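Local coordinates for protein photoreceptor-histidine kinase BphP (Stigmatella aurantiaca DW4/3-1, PDB 6BAF) that probably senses red and far-red light through a bound biliverdin chromophore and passes the signal on as a histidine kinase, at residues L187-P190 / A191-P195. Numbering follows the deposited sequence.
With BLR (3-[5-[(Z)-(4-ethenyl-3-methyl-5-oxidanylidene-pyrrol-2-ylidene)methyl]-2-[[5-[(Z)-(3-ethenyl-4-methyl-5-oxidanylidene-pyrrol-2-ylidene)methyl]-3-(3-hydroxy-3-oxopropyl)-4-methyl-1H-pyrrol-2-yl]methyl]-4-methyl-1H-pyrrol-3-yl]propanoic acid), chain B.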
ATOM      1  N   LEU A 187      27.746 -15.818   7.810  1.00 45.41           N
ATOM      2  CA  LEU A 187      27.706 -17.289   7.909  1.00 40.67           C
ATOM      3  C   LEU A 187      27.129 -17.949   6.651  1.00 43.34           C
ATOM      4  O   LEU A 187      26.226 -17.412   5.989  1.00 42.61           O
ATOM      5  CB  LEU A 187      26.894 -17.736   9.124  1.00 38.32           C
ATOM      6  CG  LEU A 187      27.534 -17.321  10.424  1.00 38.71           C
ATOM      7  CD1 LEU A 187      26.659 -17.818  11.570  1.00 39.96           C
ATOM      8  CD2 LEU A 187      28.953 -17.909  10.449  1.00 42.93           C
ATOM      9  N   HIS A 188      27.686 -19.104   6.300  0.50 42.81           N
ATOM     10  CA  HIS A 188      27.137 -19.938   5.248  0.50 40.57           C
ATOM     11  C   HIS A 188      26.581 -21.209   5.889  0.50 41.45           C
ATOM     12  O   HIS A 188      27.024 -21.627   6.962  0.50 40.75           O
ATOM     13  CB  HIS A 188      28.187 -20.263   4.184  0.50 41.38           C
ATOM     14  CG  HIS A 188      28.761 -19.064   3.479  0.50 44.10           C
ATOM     15  ND1 HIS A 188      28.931 -17.833   4.086  0.50 46.64           N
ATOM     16  CD2 HIS A 188      29.232 -18.922   2.216  0.50 45.00           C
ATOM     17  CE1 HIS A 188      29.476 -16.989   3.229  0.50 41.88           C
ATOM     18  NE2 HIS A 188      29.675 -17.627   2.088  0.50 44.40           N
ATOM     19  N   PHE A 189      25.557 -21.787   5.270  1.00 39.04           N
ATOM     20  CA  PHE A 189      24.893 -22.947   5.853  1.00 40.19           C
ATOM     21  C   PHE A 189      24.622 -23.949   4.742  1.00 40.55           C
ATOM     22  O   PHE A 189      24.502 -23.562   3.576  1.00 41.62           O
ATOM     23  CB  PHE A 189      23.555 -22.599   6.542  1.00 36.32           C
ATOM     24  CG  PHE A 189      23.691 -21.723   7.766  1.00 39.13           C
ATOM     25  CD1 PHE A 189      23.877 -20.348   7.638  1.00 39.00           C
ATOM     26  CD2 PHE A 189      23.595 -22.267   9.039  1.00 37.92           C
ATOM     27  CE1 PHE A 189      23.988 -19.544   8.751  1.00 36.29           C
ATOM     28  CE2 PHE A 189      23.712 -21.469  10.159  1.00 42.63           C
ATOM     29  CZ  PHE A 189      23.907 -20.076  10.013  1.00 36.45           C
ATOM     30  N   PRO A 190      24.532 -25.239   5.060  1.00 39.88           N
ATOM     31  CA  PRO A 190      24.320 -26.234   3.997  1.00 39.52           C
ATOM     32  C   PRO A 190      22.893 -26.201   3.464  1.00 38.83           C
ATOM     33  O   PRO A 190      21.952 -25.826   4.165  1.00 37.72           O
ATOM     34  CB  PRO A 190      24.608 -27.574   4.694  1.00 40.02           C
ATOM     35  CG  PRO A 190      24.327 -27.306   6.152  1.00 41.64           C
ATOM     36  CD  PRO A 190      24.743 -25.852   6.380  1.00 35.07           C
ATOM     37  N   ALA A 191      22.727 -26.702   2.234  1.00 38.38           N
ATOM     38  CA  ALA A 191      21.412 -26.728   1.606  1.00 40.53           C
ATOM     39  C   ALA A 191      20.377 -27.475   2.437  1.00 45.09           C
ATOM     40  O   ALA A 191      19.182 -27.161   2.349  1.00 42.47           O
ATOM     41  CB  ALA A 191      21.484 -27.363   0.223  1.00 41.63           C
ATOM     42  N   SER A 192      20.785 -28.469   3.241  1.00 40.42           N
ATOM     43  CA  SER A 192      19.739 -29.250   3.903  1.00 45.55           C
ATOM     44  C   SER A 192      19.050 -28.484   5.020  1.00 44.20           C
ATOM     45  O   SER A 192      17.995 -28.930   5.487  1.00 41.13           O
ATOM     46  CB  SER A 192      20.292 -30.577   4.453  1.00 45.12           C
ATOM     47  OG  SER A 192      21.635 -30.420   4.904  1.00 45.55           O
ATOM     48  N   ASP A 193      19.594 -27.346   5.458  1.00 39.25           N
ATOM     49  CA  ASP A 193      18.910 -26.603   6.523  1.00 42.75           C
ATOM     50  C   ASP A 193      17.582 -26.035   6.058  1.00 38.80           C
ATOM     51  O   ASP A 193      16.697 -25.787   6.885  1.00 39.93           O
ATOM     52  CB  ASP A 193      19.787 -25.481   7.046  1.00 43.32           C
ATOM     53  CG  ASP A 193      20.958 -25.997   7.870  1.00 48.14           C
ATOM     54  OD1 ASP A 193      21.164 -27.238   7.943  1.00 51.75           O
ATOM     55  OD2 ASP A 193      21.672 -25.162   8.453  1.00 44.79           O
ATOM     56  N   ILE A 194      17.416 -25.840   4.757  1.00 37.94           N
ATOM     57  CA  ILE A 194      16.100 -25.516   4.211  1.00 42.04           C
ATOM     58  C   ILE A 194      15.900 -26.518   3.084  1.00 39.51           C
ATOM     59  O   ILE A 194      16.259 -26.244   1.926  1.00 39.77           O
ATOM     60  CB  ILE A 194      15.998 -24.056   3.732  1.00 40.04           C
ATOM     61  CG1 ILE A 194      16.574 -23.102   4.797  1.00 38.87           C
ATOM     62  CG2 ILE A 194      14.519 -23.737   3.338  1.00 36.18           C
ATOM     63  CD1 ILE A 194      16.344 -21.569   4.494  1.00 40.06           C
ATOM     64  N   PRO A 195      15.345 -27.681   3.382  1.00 40.25           N
ATOM     65  CA  PRO A 195      15.425 -28.799   2.440  1.00 43.60           C
ATOM     66  C   PRO A 195      14.507 -28.567   1.257  1.00 46.48           C
ATOM     67  O   PRO A 195      13.682 -27.650   1.214  1.00 41.77           O
ATOM     68  CB  PRO A 195      14.989 -30.018   3.263  1.00 41.21           C
ATOM     69  CG  PRO A 195      14.099 -29.418   4.362  1.00 44.52           C
ATOM     70  CD  PRO A 195      14.722 -28.055   4.665  1.00 35.93           C
TER
HETATM   71  CHA BLR B 401      12.453 -24.464   7.185  1.00 38.50           C
HETATM   72  NA  BLR B 401      14.741 -23.600   7.845  1.00 39.44           N
HETATM   73  C1A BLR B 401      13.473 -23.391   7.461  1.00 42.04           C
HETATM   74  C2A BLR B 401      13.219 -22.021   7.343  1.00 37.67           C
HETATM   75  C3A BLR B 401      14.365 -21.373   7.634  1.00 42.52           C
HETATM   76  C4A BLR B 401      15.301 -22.366   7.961  1.00 41.82           C
HETATM   77  CMA BLR B 401      14.548 -19.827   7.596  1.00 38.38           C
HETATM   78  CAA BLR B 401      11.877 -21.414   6.927  1.00 34.23           C
HETATM   79  CBA BLR B 401      10.870 -21.316   8.103  1.00 37.04           C
HETATM   80  CGA BLR B 401      11.191 -20.138   9.035  1.00 41.29           C
HETATM   81  O1A BLR B 401      11.191 -18.980   8.523  1.00 38.66           O
HETATM   82  O2A BLR B 401      11.461 -20.290  10.288  1.00 38.29           O
HETATM   83  CHB BLR B 401      16.758 -22.246   8.351  1.00 41.32           C
HETATM   84  NB  BLR B 401      16.676 -20.256   9.893  1.00 44.16           N
HETATM   85  C1B BLR B 401      17.325 -21.230   8.935  1.00 41.51           C
HETATM   86  C2B BLR B 401      18.748 -20.826   8.822  1.00 42.83           C
HETATM   87  C3B BLR B 401      19.012 -19.690   9.609  1.00 49.38           C
HETATM   88  C4B BLR B 401      17.766 -19.268  10.308  1.00 51.75           C
HETATM   89  CMB BLR B 401      19.814 -21.510   7.959  1.00 44.80           C
HETATM   90  OB  BLR B 401      17.611 -18.371  11.059  1.00 55.23           O
HETATM   91  CAB BLR B 401      20.396 -19.023   9.660  1.00 47.19           C
HETATM   92  CBB BLR B 401      20.595 -17.885  10.284  1.00 49.97           C
HETATM   93  NC  BLR B 401      16.232 -28.068   8.971  1.00 43.09           N
HETATM   94  C1C BLR B 401      17.584 -28.590   9.425  1.00 49.36           C
HETATM   95  C2C BLR B 401      17.560 -30.057   9.146  1.00 51.70           C
HETATM   96  C3C BLR B 401      16.335 -30.460   8.553  1.00 50.01           C
HETATM   97  C4C BLR B 401      15.456 -29.255   8.424  1.00 45.79           C
HETATM   98  CMC BLR B 401      18.741 -30.954   9.451  1.00 58.02           C
HETATM   99  OC  BLR B 401      18.469 -27.974   9.913  1.00 51.59           O
HETATM  100  CAC BLR B 401      15.959 -31.894   8.132  1.00 56.94           C
HETATM  101  CBC BLR B 401      16.744 -32.625   7.321  1.00 66.13           C
HETATM  102  CHD BLR B 401      14.255 -29.243   7.934  1.00 43.89           C
HETATM  103  ND  BLR B 401      13.857 -26.579   7.698  1.00 38.09           N
HETATM  104  C1D BLR B 401      13.450 -28.001   7.643  1.00 42.25           C
HETATM  105  C2D BLR B 401      12.056 -28.128   7.252  1.00 41.84           C
HETATM  106  C3D BLR B 401      11.561 -26.777   7.019  1.00 37.15           C
HETATM  107  C4D BLR B 401      12.659 -25.775   7.269  1.00 42.41           C
HETATM  108  CMD BLR B 401      11.294 -29.450   7.094  1.00 39.55           C
HETATM  109  CAD BLR B 401      10.150 -26.411   6.608  1.00 33.98           C
HETATM  110  CBD BLR B 401       9.374 -26.011   7.854  1.00 36.64           C
HETATM  111  CGD BLR B 401       7.977 -25.834   7.292  1.00 40.86           C
HETATM  112  O1D BLR B 401       7.770 -24.932   6.410  1.00 36.54           O
HETATM  113  O2D BLR B 401       7.072 -26.649   7.648  1.00 40.77           O
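D193 works in two directions: its carboxylate packs against F189 and P190, while its backbone carbonyl reaches the two inner pyrroles of the biliverdin. D193 O accepts from BLR NA and BLR ND, 3.1 Å from each; both bonds are bent, and the one from ND is weak. The carbonyl follows a short 3-10 turn, 191-193, in which D193 N gives a nearly straight bond (165°) to P190 O, at 3.1 Å. On the side-chain branch, CG of D193 lies anti to its own carbonyl carbon (chi1 -72°), which sends OD2 to within 3.5 Å of F189 CD2 and OD1 to 3.6 Å from P190 CG. Carboxylate and phenyl planes are 55° apart. This is the Asp-Ile-Pro motif familiar from bacteriophytochromes, here carrying the chain from edge strand 188-189 of the GAF sheet to helix 196-202. The other two motif residues also touch the chromophore: I194 CG1 lies 3.5 Å from BLR C4A, and P195 CD packs at 3.2 Å from BLR C1D. F189 meets the vinyl and methyl groups of an end ring; the vinyl carbon BLR CAB sits above one face of the phenyl, nearer its edge than its centre and 3.7 Å from F189 CZ. Y247, from helix 242-251, touches both F189 and D193. Cutting F189 back to an alanine here would take the ring from beside OD2 and the vinyl group, and would probably leave both more loosely packed. R199, in helix 196-202, gives hydrogen bonds to A191 O and I194 O, tying the turn to the helix that follows.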